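Local coordinates for protein putative oxidoreductase molybdopterin-binding subunit (Sulfolobus tokodaii, PDB 4ZOH) that binds a molybdenum-associated pterin cytosine dinucleotide and is probably the catalytic subunit of an oxidoreductase related to aldehyde oxidase and xanthine dehydrogenase, at residues A[435-440]-A[448-453]; A[193-198]-A[202-207]; A[155-160]-A[615-620]. One frame throughout, in Å; residues are numbered along the deposited sequence.

How the contacts relate
Contacts 1 and 2 each lie within a beta-alpha-beta unit. Contact 3 joins residues far apart in sequence, and both other contacts are nested in the loop it closes. Contacts 1 and 2 are the nearer pair but do not touch: their centres are 23 Å apart and their nearest atoms about 7 Å. Gln208, the residue after segment 202-207, hydrogen-bonds through NE2 to Gly440 O. Contact 3 lies across the chain's centre, 34 Å from contact 1 and 36 Å from contact 2, centre to centre. Helix segment 448-453 touches the pterin cytosine dinucleotide through Ala449. The side chains of Thr439 (contact 1) and Val160 (contact 3) each lie about 12 Å from the molybdenum atom.

Contact 1 of 3, residues A[435-440]-A[448-453]; sequences LVTGTG and TAFAQI
Phe450 and Thr437 meet through two first torsions. The ring of Phe450 swings to the side of its own backbone N, opposite the carbonyl carbon (chi1 -67°). In Thr437 it is OG1 that lies trans to the backbone N (chi1 177°), which brings the hydroxyl beside CE2 of the ring. The contact belongs to a beta-alpha-beta unit, in which strand 433-437 leads into helix 446-458 and the chain then returns to strand 465-468, parallel to the first.

Phe450 supplies the whole helix side of this buried packing. Thr437 crosses it at about a right angle, with OG1 3.5 Å from Phe450 CE2 and CG2 3.8 Å from the same carbon. Nearer the helix, Leu435 CD2 packs on Phe450 CB at 3.8 Å. Leu435 also touches Ile465 and Val467 of strand 465-468, and Ala451 of the helix touches Val467 too.

The two threonines are joined to each other, since Thr439 OG1 donates a hydrogen bond to Thr437 OG1 at 2.8 Å. With alanine at Thr437, OG1 and CG2 are gone, which would probably open a gap beside CE2 of the ring and leave the Thr439 hydroxyl without this acceptor. Thr486 of helix 486-512 touches both Thr439 and Phe450. Thr439 OG1 itself lies at the ring edge, in the plane of the ring, 3.6 Å from Phe450 CE2.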
ATOM      1  N   LEU A 435       8.964  21.066   0.036  1.00 18.45           N
ATOM      2  CA  LEU A 435      10.321  20.981  -0.384  1.00 22.60           C
ATOM      3  C   LEU A 435      10.674  19.495  -0.603  1.00 23.19           C
ATOM      4  O   LEU A 435      10.436  18.679   0.265  1.00 22.52           O
ATOM      5  CB  LEU A 435      11.241  21.594   0.695  1.00 19.92           C
ATOM      6  CG  LEU A 435      12.727  21.416   0.471  1.00 20.45           C
ATOM      7  CD1 LEU A 435      13.186  22.350  -0.647  1.00 24.24           C
ATOM      8  CD2 LEU A 435      13.447  21.752   1.771  1.00 21.21           C
ATOM      9  N   VAL A 436      11.273  19.162  -1.753  1.00 21.45           N
ATOM     10  CA  VAL A 436      11.717  17.776  -2.010  1.00 20.39           C
ATOM     11  C   VAL A 436      13.223  17.793  -2.217  1.00 20.63           C
ATOM     12  O   VAL A 436      13.778  18.712  -2.883  1.00 21.31           O
ATOM     13  CB  VAL A 436      10.967  17.118  -3.211  1.00 22.22           C
ATOM     14  CG1 VAL A 436      11.302  15.627  -3.296  1.00 22.64           C
ATOM     15  CG2 VAL A 436       9.457  17.355  -3.158  1.00 17.72           C
ATOM     16  N   THR A 437      13.923  16.856  -1.568  1.00 20.59           N
ATOM     17  CA  THR A 437      15.386  16.727  -1.794  1.00 19.22           C
ATOM     18  C   THR A 437      15.677  15.497  -2.660  1.00 22.40           C
ATOM     19  O   THR A 437      14.955  14.518  -2.526  1.00 22.53           O
ATOM     20  CB  THR A 437      16.142  16.644  -0.475  1.00 18.01           C
ATOM     21  OG1 THR A 437      17.508  16.447  -0.759  1.00 19.54           O
ATOM     22  CG2 THR A 437      15.665  15.478   0.501  1.00 18.61           C
ATOM     23  N   GLY A 438      16.711  15.543  -3.526  1.00 22.31           N
ATOM     24  CA  GLY A 438      17.131  14.367  -4.296  1.00 22.88           C
ATOM     25  C   GLY A 438      18.071  13.472  -3.488  1.00 21.57           C
ATOM     26  O   GLY A 438      18.381  12.318  -3.901  1.00 20.60           O
ATOM     27  N   THR A 439      18.473  13.945  -2.299  1.00 19.66           N
ATOM     28  CA  THR A 439      19.220  13.027  -1.379  1.00 18.12           C
ATOM     29  C   THR A 439      18.270  11.940  -0.792  1.00 17.77           C
ATOM     30  O   THR A 439      17.070  11.888  -1.135  1.00 18.92           O
ATOM     31  CB  THR A 439      19.920  13.804  -0.263  1.00 19.79           C
ATOM     32  OG1 THR A 439      18.946  14.479   0.544  1.00 17.98           O
ATOM     33  CG2 THR A 439      20.882  14.844  -0.922  1.00 20.16           C
ATOM     34  N   GLY A 440      18.798  11.039   0.005  1.00 17.43           N
ATOM     35  CA  GLY A 440      17.992   9.966   0.519  1.00 18.78           C
ATOM     36  C   GLY A 440      18.308   9.708   2.017  1.00 19.86           C
ATOM     37  O   GLY A 440      18.886   8.670   2.355  1.00 21.47           O
ATOM     38  N   THR A 448      15.276  18.002   8.617  1.00 22.33           N
ATOM     39  CA  THR A 448      15.161  19.119   9.595  1.00 21.27           C
ATOM     40  C   THR A 448      16.120  20.238   9.165  1.00 21.00           C
ATOM     41  O   THR A 448      15.718  21.380   9.095  1.00 22.59           O
ATOM     42  CB  THR A 448      15.518  18.654  11.011  1.00 21.16           C
ATOM     43  OG1 THR A 448      14.478  17.796  11.467  1.00 21.25           O
ATOM     44  CG2 THR A 448      15.618  19.839  11.947  1.00 22.79           C
ATOM     45  N   ALA A 449      17.359  19.893   8.826  1.00 19.61           N
ATOM     46  CA  ALA A 449      18.306  20.896   8.354  1.00 22.66           C
ATOM     47  C   ALA A 449      17.805  21.575   7.094  1.00 26.12           C
ATOM     48  O   ALA A 449      17.932  22.839   6.925  1.00 28.25           O
ATOM     49  CB  ALA A 449      19.706  20.294   8.227  1.00 21.64           C
ATOM     50  N   PHE A 450      17.087  20.808   6.257  1.00 24.30           N
ATOM     51  CA  PHE A 450      16.608  21.402   5.008  1.00 23.06           C
ATOM     52  C   PHE A 450      15.498  22.397   5.296  1.00 23.15           C
ATOM     53  O   PHE A 450      15.360  23.453   4.640  1.00 23.69           O
ATOM     54  CB  PHE A 450      16.205  20.323   3.968  1.00 21.18           C
ATOM     55  CG  PHE A 450      17.365  19.515   3.468  1.00 22.94           C
ATOM     56  CD1 PHE A 450      18.684  20.041   3.471  1.00 24.54           C
ATOM     57  CD2 PHE A 450      17.177  18.248   2.967  1.00 23.03           C
ATOM     58  CE1 PHE A 450      19.777  19.285   3.002  1.00 24.57           C
ATOM     59  CE2 PHE A 450      18.261  17.502   2.462  1.00 22.09           C
ATOM     60  CZ  PHE A 450      19.546  18.014   2.486  1.00 24.05           C
ATOM     61  N   ALA A 451      14.661  22.026   6.251  1.00 21.77           N
ATOM     62  CA  ALA A 451      13.534  22.857   6.634  1.00 21.66           C
ATOM     63  C   ALA A 451      14.090  24.192   7.280  1.00 20.63           C
ATOM     64  O   ALA A 451      13.626  25.254   6.931  1.00 23.26           O
ATOM     65  CB  ALA A 451      12.629  22.099   7.594  1.00 19.66           C
ATOM     66  N   GLN A 452      15.097  24.101   8.137  1.00 23.22           N
ATOM     67  CA  GLN A 452      15.819  25.300   8.707  1.00 24.99           C
ATOM     68  C   GLN A 452      16.377  26.238   7.605  1.00 29.29           C
ATOM     69  O   GLN A 452      16.148  27.481   7.634  1.00 28.96           O
ATOM     70  CB  GLN A 452      17.011  24.851   9.585  1.00 24.44           C
ATOM     71  CG  GLN A 452      16.639  23.979  10.760  1.00 25.42           C
ATOM     72  CD  GLN A 452      17.870  23.389  11.452  1.00 29.07           C
ATOM     73  OE1 GLN A 452      18.093  22.184  11.389  1.00 28.20           O
ATOM     74  NE2 GLN A 452      18.676  24.257  12.148  1.00 24.19           N
ATOM     75  N   ILE A 453      17.074  25.651   6.623  1.00 26.20           N
ATOM     76  CA  ILE A 453      17.574  26.399   5.441  1.00 26.07           C
ATOM     77  C   ILE A 453      16.448  27.090   4.655  1.00 29.31           C
ATOM     78  O   ILE A 453      16.511  28.308   4.435  1.00 31.18           O
ATOM     79  CB  ILE A 453      18.472  25.542   4.527  1.00 24.00           C
ATOM     80  CG1 ILE A 453      19.763  25.186   5.259  1.00 24.04           C
ATOM     81  CG2 ILE A 453      18.807  26.244   3.213  1.00 25.22           C
ATOM     82  CD1 ILE A 453      20.508  23.991   4.610  1.00 24.45           C
TER

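Contact 2 of 3, residues A[193-198]-A[202-207]; sequences RNLVDF and ENIRVI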
ATOM      1  N   ARG A 193      18.636   4.022 -11.432  1.00 21.17           N
ATOM      2  CA  ARG A 193      19.628   3.951 -12.481  1.00 20.98           C
ATOM      3  C   ARG A 193      20.239   2.556 -12.560  1.00 21.90           C
ATOM      4  O   ARG A 193      20.428   2.048 -13.651  1.00 23.71           O
ATOM      5  CB  ARG A 193      20.677   5.000 -12.317  1.00 19.93           C
ATOM      6  CG  ARG A 193      20.235   6.348 -12.788  1.00 21.65           C
ATOM      7  CD  ARG A 193      21.395   7.351 -12.735  1.00 24.12           C
ATOM      8  NE  ARG A 193      21.851   7.645 -11.345  1.00 23.34           N
ATOM      9  CZ  ARG A 193      21.268   8.531 -10.509  1.00 22.80           C
ATOM     10  NH1 ARG A 193      20.159   9.186 -10.839  1.00 19.34           N
ATOM     11  NH2 ARG A 193      21.796   8.757  -9.316  1.00 25.77           N
ATOM     12  N   ASN A 194      20.517   1.928 -11.428  1.00 20.83           N
ATOM     13  CA  ASN A 194      21.062   0.592 -11.428  1.00 23.49           C
ATOM     14  C   ASN A 194      20.061  -0.402 -12.032  1.00 25.34           C
ATOM     15  O   ASN A 194      20.436  -1.278 -12.804  1.00 21.22           O
ATOM     16  CB  ASN A 194      21.504   0.156 -10.042  1.00 25.62           C
ATOM     17  CG  ASN A 194      22.740   0.914  -9.562  1.00 31.12           C
ATOM     18  OD1 ASN A 194      23.512   1.397 -10.390  1.00 28.89           O
ATOM     19  ND2 ASN A 194      22.928   1.040  -8.200  1.00 27.58           N
ATOM     20  N   LEU A 195      18.798  -0.283 -11.674  1.00 22.96           N
ATOM     21  CA  LEU A 195      17.832  -1.207 -12.235  1.00 23.57           C
ATOM     22  C   LEU A 195      17.563  -0.936 -13.741  1.00 22.90           C
ATOM     23  O   LEU A 195      17.469  -1.864 -14.502  1.00 27.47           O
ATOM     24  CB  LEU A 195      16.549  -1.231 -11.413  1.00 20.01           C
ATOM     25  CG  LEU A 195      16.657  -1.658  -9.967  1.00 19.68           C
ATOM     26  CD1 LEU A 195      15.275  -1.401  -9.275  1.00 18.42           C
ATOM     27  CD2 LEU A 195      17.151  -3.127  -9.841  1.00 17.50           C
ATOM     28  N   VAL A 196      17.487   0.309 -14.151  1.00 22.32           N
ATOM     29  CA  VAL A 196      17.332   0.679 -15.575  1.00 23.63           C
ATOM     30  C   VAL A 196      18.471   0.002 -16.391  1.00 26.46           C
ATOM     31  O   VAL A 196      18.151  -0.668 -17.392  1.00 22.90           O
ATOM     32  CB  VAL A 196      17.316   2.213 -15.815  1.00 22.93           C
ATOM     33  CG1 VAL A 196      17.411   2.582 -17.344  1.00 21.09           C
ATOM     34  CG2 VAL A 196      16.069   2.838 -15.160  1.00 21.39           C
ATOM     35  N   ASP A 197      19.732   0.134 -15.908  1.00 23.96           N
ATOM     36  CA  ASP A 197      20.919  -0.406 -16.543  1.00 26.98           C
ATOM     37  C   ASP A 197      20.805  -1.939 -16.571  1.00 28.32           C
ATOM     38  O   ASP A 197      21.099  -2.548 -17.593  1.00 29.04           O
ATOM     39  CB  ASP A 197      22.262  -0.062 -15.878  1.00 24.81           C
ATOM     40  CG  ASP A 197      22.624   1.384 -15.959  1.00 29.02           C
ATOM     41  OD1 ASP A 197      22.045   2.191 -16.743  1.00 31.33           O
ATOM     42  OD2 ASP A 197      23.550   1.745 -15.205  1.00 36.52           O
ATOM     43  N   PHE A 198      20.365  -2.562 -15.498  1.00 24.79           N
ATOM     44  CA  PHE A 198      20.381  -4.020 -15.502  1.00 24.29           C
ATOM     45  C   PHE A 198      19.242  -4.646 -16.320  1.00 26.52           C
ATOM     46  O   PHE A 198      19.432  -5.691 -16.944  1.00 28.05           O
ATOM     47  CB  PHE A 198      20.377  -4.545 -14.088  1.00 23.49           C
ATOM     48  CG  PHE A 198      20.287  -6.042 -13.973  1.00 24.59           C
ATOM     49  CD1 PHE A 198      21.399  -6.857 -14.260  1.00 25.82           C
ATOM     50  CD2 PHE A 198      19.138  -6.638 -13.555  1.00 23.72           C
ATOM     51  CE1 PHE A 198      21.318  -8.233 -14.130  1.00 24.94           C
ATOM     52  CE2 PHE A 198      19.061  -8.038 -13.382  1.00 25.67           C
ATOM     53  CZ  PHE A 198      20.143  -8.829 -13.716  1.00 25.41           C
ATOM     54  N   GLU A 202      13.371   1.933 -19.054  1.00 22.50           N
ATOM     55  CA  GLU A 202      13.405   3.172 -18.315  1.00 22.06           C
ATOM     56  C   GLU A 202      12.180   3.301 -17.381  1.00 22.90           C
ATOM     57  O   GLU A 202      12.163   4.170 -16.500  1.00 21.39           O
ATOM     58  CB  GLU A 202      13.500   4.326 -19.279  1.00 21.88           C
ATOM     59  CG  GLU A 202      12.230   4.536 -20.125  1.00 24.24           C
ATOM     60  CD  GLU A 202      12.364   5.777 -20.973  1.00 27.23           C
ATOM     61  OE1 GLU A 202      13.482   6.338 -20.992  1.00 29.04           O
ATOM     62  OE2 GLU A 202      11.374   6.244 -21.568  1.00 27.50           O
ATOM     63  N   ASN A 203      11.156   2.452 -17.565  1.00 22.37           N
ATOM     64  CA  ASN A 203       9.892   2.673 -16.861  1.00 24.70           C
ATOM     65  C   ASN A 203       9.857   2.052 -15.485  1.00 22.10           C
ATOM     66  O   ASN A 203       9.192   1.027 -15.269  1.00 20.11           O
ATOM     67  CB  ASN A 203       8.698   2.270 -17.717  1.00 30.42           C
ATOM     68  CG  ASN A 203       8.090   3.460 -18.362  1.00 41.97           C
ATOM     69  OD1 ASN A 203       8.303   3.692 -19.536  1.00 40.26           O
ATOM     70  ND2 ASN A 203       7.372   4.282 -17.563  1.00 49.47           N
ATOM     71  N   ILE A 204      10.719   2.607 -14.631  1.00 17.71           N
ATOM     72  CA  ILE A 204      10.958   2.067 -13.306  1.00 19.79           C
ATOM     73  C   ILE A 204      10.780   3.243 -12.331  1.00 20.62           C
ATOM     74  O   ILE A 204      11.363   4.302 -12.536  1.00 22.53           O
ATOM     75  CB  ILE A 204      12.348   1.478 -13.178  1.00 18.37           C
ATOM     76  CG1 ILE A 204      12.585   0.395 -14.301  1.00 18.57           C
ATOM     77  CG2 ILE A 204      12.574   0.930 -11.758  1.00 15.81           C
ATOM     78  CD1 ILE A 204      13.854  -0.421 -14.059  1.00 16.79           C
ATOM     79  N   ARG A 205       9.866   3.074 -11.374  1.00 21.34           N
ATOM     80  CA  ARG A 205       9.764   3.987 -10.223  1.00 20.82           C
ATOM     81  C   ARG A 205      10.417   3.287  -9.006  1.00 18.18           C
ATOM     82  O   ARG A 205      10.092   2.125  -8.716  1.00 17.64           O
ATOM     83  CB  ARG A 205       8.286   4.204  -9.906  1.00 19.20           C
ATOM     84  CG  ARG A 205       8.065   5.091  -8.666  1.00 19.70           C
ATOM     85  CD  ARG A 205       6.585   5.159  -8.350  1.00 21.50           C
ATOM     86  NE  ARG A 205       6.236   6.311  -7.526  1.00 21.74           N
ATOM     87  CZ  ARG A 205       4.972   6.713  -7.322  1.00 24.41           C
ATOM     88  NH1 ARG A 205       3.971   6.049  -7.874  1.00 22.03           N
ATOM     89  NH2 ARG A 205       4.704   7.788  -6.587  1.00 22.03           N
ATOM     90  N   VAL A 206      11.288   3.991  -8.288  1.00 16.60           N
ATOM     91  CA  VAL A 206      11.886   3.490  -7.077  1.00 16.19           C
ATOM     92  C   VAL A 206      11.381   4.349  -5.870  1.00 17.97           C
ATOM     93  O   VAL A 206      11.252   5.560  -5.951  1.00 18.98           O
ATOM     94  CB  VAL A 206      13.434   3.379  -7.134  1.00 15.88           C
ATOM     95  CG1 VAL A 206      13.959   2.886  -5.806  1.00 13.08           C
ATOM     96  CG2 VAL A 206      13.830   2.250  -8.154  1.00 17.27           C
ATOM     97  N   ILE A 207      11.098   3.677  -4.770  1.00 19.49           N
ATOM     98  CA  ILE A 207      10.666   4.325  -3.532  1.00 18.69           C
ATOM     99  C   ILE A 207      11.607   3.856  -2.438  1.00 20.89           C
ATOM    100  O   ILE A 207      11.688   2.662  -2.164  1.00 19.70           O
ATOM    101  CB  ILE A 207       9.194   3.995  -3.201  1.00 19.75           C
ATOM    102  CG1 ILE A 207       8.292   4.633  -4.275  1.00 19.84           C
ATOM    103  CG2 ILE A 207       8.825   4.502  -1.782  1.00 19.19           C
ATOM    104  CD1 ILE A 207       6.829   4.263  -4.196  1.00 25.63           C
TER
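Ile204 CD1 is the atom that enters the helix surface. It rests on the peptide link between Leu195 and Val196, 3.8 Å from Leu195 C and 3.7 Å from Val196 N. Leu195 CB borders it at 3.9 Å and Val196 CG2 at 4.1 Å. The methyl therefore meets backbone as well as side chains. Its reach comes from an extended chain, with CD1 trans to CA across the CB-CG1 bond (chi2 -169°).

Two further touches widen the patch. Leu195 CD1 meets Val206 CG2 at 4.1 Å, and these two side chains cross nearly at right angles. Val196 CG2 lies 4.1 Å from Glu202 CA; the CA-CB bond of Glu202 points away, so the turn packs with its backbone. No hydrogen bond crosses between the segments, and the packing is apolar.

The second shell probably steadies the turn. Asn203 is the centre of an inverse gamma turn, closed by Ile204 N bonding to Glu202 O at 2.8 Å. Arg192, on the same helix as Leu195, makes hydrogen bonds from NH2 to Glu202 O and from NE to Ile204 O.

The contact is part of the beta-alpha-beta unit made by strand 179-183, helix 188-199 and strand 204-207. The axes of segments 193-198 and 204-207 run at 148° to each other and approach to 9.0 Å. Strand 204-207 is the outermost strand of its sheet within this chain, and Glu202 packs on Lys432 of a second copy of the subunit. Leu195 continues the apolar layer onto Phe181 of strand 179-183 and onto Tyr226 and Ala229 of helix 223-235.

Contact 3 of 3, residues A[155-160]-A[615-620]; sequences LINQRV and MAQALL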
ATOM      1  N   LEU A 155      50.460  -2.889  10.343  1.00 27.60           N
ATOM      2  CA  LEU A 155      49.223  -2.526  11.050  1.00 27.63           C
ATOM      3  C   LEU A 155      48.041  -3.090  10.304  1.00 28.31           C
ATOM      4  O   LEU A 155      47.967  -2.955   9.096  1.00 29.35           O
ATOM      5  CB  LEU A 155      49.080  -1.001  11.124  1.00 26.09           C
ATOM      6  CG  LEU A 155      50.214  -0.172  11.697  1.00 28.19           C
ATOM      7  CD1 LEU A 155      49.871   1.310  11.626  1.00 28.85           C
ATOM      8  CD2 LEU A 155      50.533  -0.681  13.102  1.00 25.33           C
ATOM      9  N   ILE A 156      47.118  -3.692  11.042  1.00 26.63           N
ATOM     10  CA  ILE A 156      45.920  -4.207  10.528  1.00 23.63           C
ATOM     11  C   ILE A 156      44.694  -3.352  10.947  1.00 27.71           C
ATOM     12  O   ILE A 156      44.535  -2.964  12.133  1.00 26.70           O
ATOM     13  CB  ILE A 156      45.726  -5.624  11.010  1.00 26.44           C
ATOM     14  CG1 ILE A 156      46.937  -6.464  10.576  1.00 29.52           C
ATOM     15  CG2 ILE A 156      44.346  -6.143  10.549  1.00 24.37           C
ATOM     16  CD1 ILE A 156      46.746  -7.965  10.707  1.00 32.93           C
ATOM     17  N   ASN A 157      43.821  -3.110   9.962  1.00 24.32           N
ATOM     18  CA  ASN A 157      42.521  -2.531  10.156  1.00 23.25           C
ATOM     19  C   ASN A 157      41.570  -3.599   9.718  1.00 23.22           C
ATOM     20  O   ASN A 157      41.416  -3.860   8.511  1.00 24.91           O
ATOM     21  CB  ASN A 157      42.471  -1.215   9.369  1.00 21.73           C
ATOM     22  CG  ASN A 157      41.240  -0.353   9.712  1.00 26.94           C
ATOM     23  OD1 ASN A 157      40.098  -0.736   9.380  1.00 21.99           O
ATOM     24  ND2 ASN A 157      41.475   0.875  10.288  1.00 21.35           N
ATOM     25  N   GLN A 158      40.987  -4.282  10.686  1.00 22.32           N
ATOM     26  CA  GLN A 158      40.337  -5.556  10.413  1.00 21.01           C
ATOM     27  C   GLN A 158      38.998  -5.381   9.691  1.00 23.16           C
ATOM     28  O   GLN A 158      38.428  -4.278   9.660  1.00 24.05           O
ATOM     29  CB  GLN A 158      40.127  -6.361  11.704  1.00 21.02           C
ATOM     30  CG  GLN A 158      38.894  -6.011  12.590  1.00 19.86           C
ATOM     31  CD  GLN A 158      38.913  -4.646  13.323  1.00 22.23           C
ATOM     32  OE1 GLN A 158      39.543  -3.674  12.918  1.00 20.31           O
ATOM     33  NE2 GLN A 158      38.140  -4.576  14.411  1.00 22.45           N
ATOM     34  N   ARG A 159      38.479  -6.470   9.125  1.00 22.60           N
ATOM     35  CA  ARG A 159      37.128  -6.439   8.521  1.00 23.01           C
ATOM     36  C   ARG A 159      36.022  -6.184   9.606  1.00 21.21           C
ATOM     37  O   ARG A 159      36.031  -6.815  10.629  1.00 20.15           O
ATOM     38  CB  ARG A 159      36.873  -7.784   7.927  1.00 20.92           C
ATOM     39  CG  ARG A 159      35.783  -7.786   6.883  1.00 22.95           C
ATOM     40  CD  ARG A 159      35.859  -9.145   6.136  1.00 21.70           C
ATOM     41  NE  ARG A 159      35.073  -9.141   4.908  1.00 22.09           N
ATOM     42  CZ  ARG A 159      35.432  -8.546   3.787  1.00 20.96           C
ATOM     43  NH1 ARG A 159      34.601  -8.563   2.732  1.00 20.68           N
ATOM     44  NH2 ARG A 159      36.585  -7.897   3.700  1.00 19.40           N
ATOM     45  N   VAL A 160      35.055  -5.340   9.316  1.00 20.60           N
ATOM     46  CA  VAL A 160      33.887  -5.228  10.227  1.00 23.03           C
ATOM     47  C   VAL A 160      32.601  -5.342   9.388  1.00 22.89           C
ATOM     48  O   VAL A 160      32.683  -5.367   8.159  1.00 22.49           O
ATOM     49  CB  VAL A 160      33.897  -3.852  10.969  1.00 22.37           C
ATOM     50  CG1 VAL A 160      35.106  -3.749  11.942  1.00 25.09           C
ATOM     51  CG2 VAL A 160      33.909  -2.732   9.947  1.00 21.66           C
ATOM     52  N   MET A 615      34.888   3.357  18.174  1.00 23.73           N
ATOM     53  CA  MET A 615      35.357   2.723  19.432  1.00 22.15           C
ATOM     54  C   MET A 615      35.111   1.228  19.399  1.00 19.06           C
ATOM     55  O   MET A 615      35.924   0.415  19.883  1.00 19.11           O
ATOM     56  CB  MET A 615      34.605   3.369  20.606  1.00 25.49           C
ATOM     57  CG  MET A 615      34.730   2.579  21.898  1.00 29.07           C
ATOM     58  SD  MET A 615      33.758   3.219  23.301  1.00 40.94           S
ATOM     59  CE  MET A 615      33.645   4.910  22.731  1.00 41.13           C
ATOM     60  N   ALA A 616      33.932   0.854  18.892  1.00 18.71           N
ATOM     61  CA  ALA A 616      33.531  -0.569  18.819  1.00 18.36           C
ATOM     62  C   ALA A 616      34.518  -1.369  17.862  1.00 19.09           C
ATOM     63  O   ALA A 616      34.820  -2.554  18.115  1.00 21.45           O
ATOM     64  CB  ALA A 616      32.115  -0.674  18.268  1.00 17.09           C
ATOM     65  N   GLN A 617      34.941  -0.727  16.768  1.00 19.67           N
ATOM     66  CA  GLN A 617      35.954  -1.353  15.865  1.00 22.03           C
ATOM     67  C   GLN A 617      37.280  -1.626  16.647  1.00 24.67           C
ATOM     68  O   GLN A 617      37.823  -2.785  16.609  1.00 25.45           O
ATOM     69  CB  GLN A 617      36.248  -0.453  14.632  1.00 23.23           C
ATOM     70  CG  GLN A 617      37.280  -1.146  13.698  1.00 18.99           C
ATOM     71  CD  GLN A 617      37.629  -0.492  12.390  1.00 16.80           C
ATOM     72  OE1 GLN A 617      37.269   0.670  12.062  1.00 21.13           O
ATOM     73  NE2 GLN A 617      38.399  -1.250  11.604  1.00 17.07           N
ATOM     74  N   ALA A 618      37.750  -0.599  17.382  1.00 21.84           N
ATOM     75  CA  ALA A 618      38.956  -0.719  18.276  1.00 24.74           C
ATOM     76  C   ALA A 618      38.785  -1.803  19.325  1.00 22.90           C
ATOM     77  O   ALA A 618      39.677  -2.663  19.521  1.00 26.37           O
ATOM     78  CB  ALA A 618      39.282   0.619  18.966  1.00 22.57           C
ATOM     79  N   LEU A 619      37.612  -1.846  19.935  1.00 25.78           N
ATOM     80  CA  LEU A 619      37.464  -2.667  21.167  1.00 26.59           C
ATOM     81  C   LEU A 619      36.600  -3.895  21.060  1.00 24.75           C
ATOM     82  O   LEU A 619      36.697  -4.748  21.929  1.00 23.39           O
ATOM     83  CB  LEU A 619      36.944  -1.816  22.355  1.00 23.98           C
ATOM     84  CG  LEU A 619      37.695  -0.553  22.738  1.00 26.91           C
ATOM     85  CD1 LEU A 619      36.897   0.149  23.879  1.00 23.29           C
ATOM     86  CD2 LEU A 619      39.163  -0.936  23.113  1.00 22.80           C
ATOM     87  N   LEU A 620      35.693  -3.973  20.085  1.00 24.96           N
ATOM     88  CA  LEU A 620      34.706  -5.084  20.150  1.00 27.95           C
ATOM     89  C   LEU A 620      34.617  -5.883  18.874  1.00 25.87           C
ATOM     90  O   LEU A 620      34.674  -7.101  18.924  1.00 25.42           O
ATOM     91  CB  LEU A 620      33.286  -4.575  20.515  1.00 27.21           C
ATOM     92  CG  LEU A 620      33.013  -3.988  21.919  1.00 28.79           C
ATOM     93  CD1 LEU A 620      31.776  -3.083  21.913  1.00 27.95           C
ATOM     94  CD2 LEU A 620      32.791  -5.144  22.876  1.00 25.13           C
TER
HETATM   95  O   HOH W   1      39.363   2.221  11.564  1.00 22.65           O
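Gln617 reaches from the last turn of its helix to three residues of strand 155-160. Its extended side chain brings NE2 between two amide oxygens. NE2 donates to Asn157 OD1 at 2.8 Å and to Gln158 OE1 at 3.0 Å, the latter with an N-H...O angle of 162°. Both oxygens lie near the plane of the Gln617 amide, but the donor stands above the carbonyl plane of each. The Gln617 amide is turned 82° from that of Asn157 and 41° from that of Gln158.

Gln158 returns a bond: its NE2 donates to Gln617 O at 2.9 Å. Its bent chain lies alongside Gln617, running in the opposite direction. Gln158 NE2 also bonds to the backbone oxygen of Glu621. Val160 CG1 completes this close side by packing on Gln617 CG at 3.8 Å.

The other side has no direct bond between the segments: a single water bridges it. It accepts from Asn157 ND2 at 2.8 Å and donates to Gln617 OE1 at 2.7 Å. OE1 also accepts a hydrogen bond from Arg256 NE; with NE2 giving two bonds, the amide's rotation is set.

The contact joins the two cofactor-binding family regions. Strand 149-161 pairs with strand 254-266 at an end of its sheet, and its backbone also bonds to Thr695 and Ala623. Helix 600-619 crosses it. Asn157 also touches helix 336-353, and Gln617 packs on Thr679 of helix 673-688.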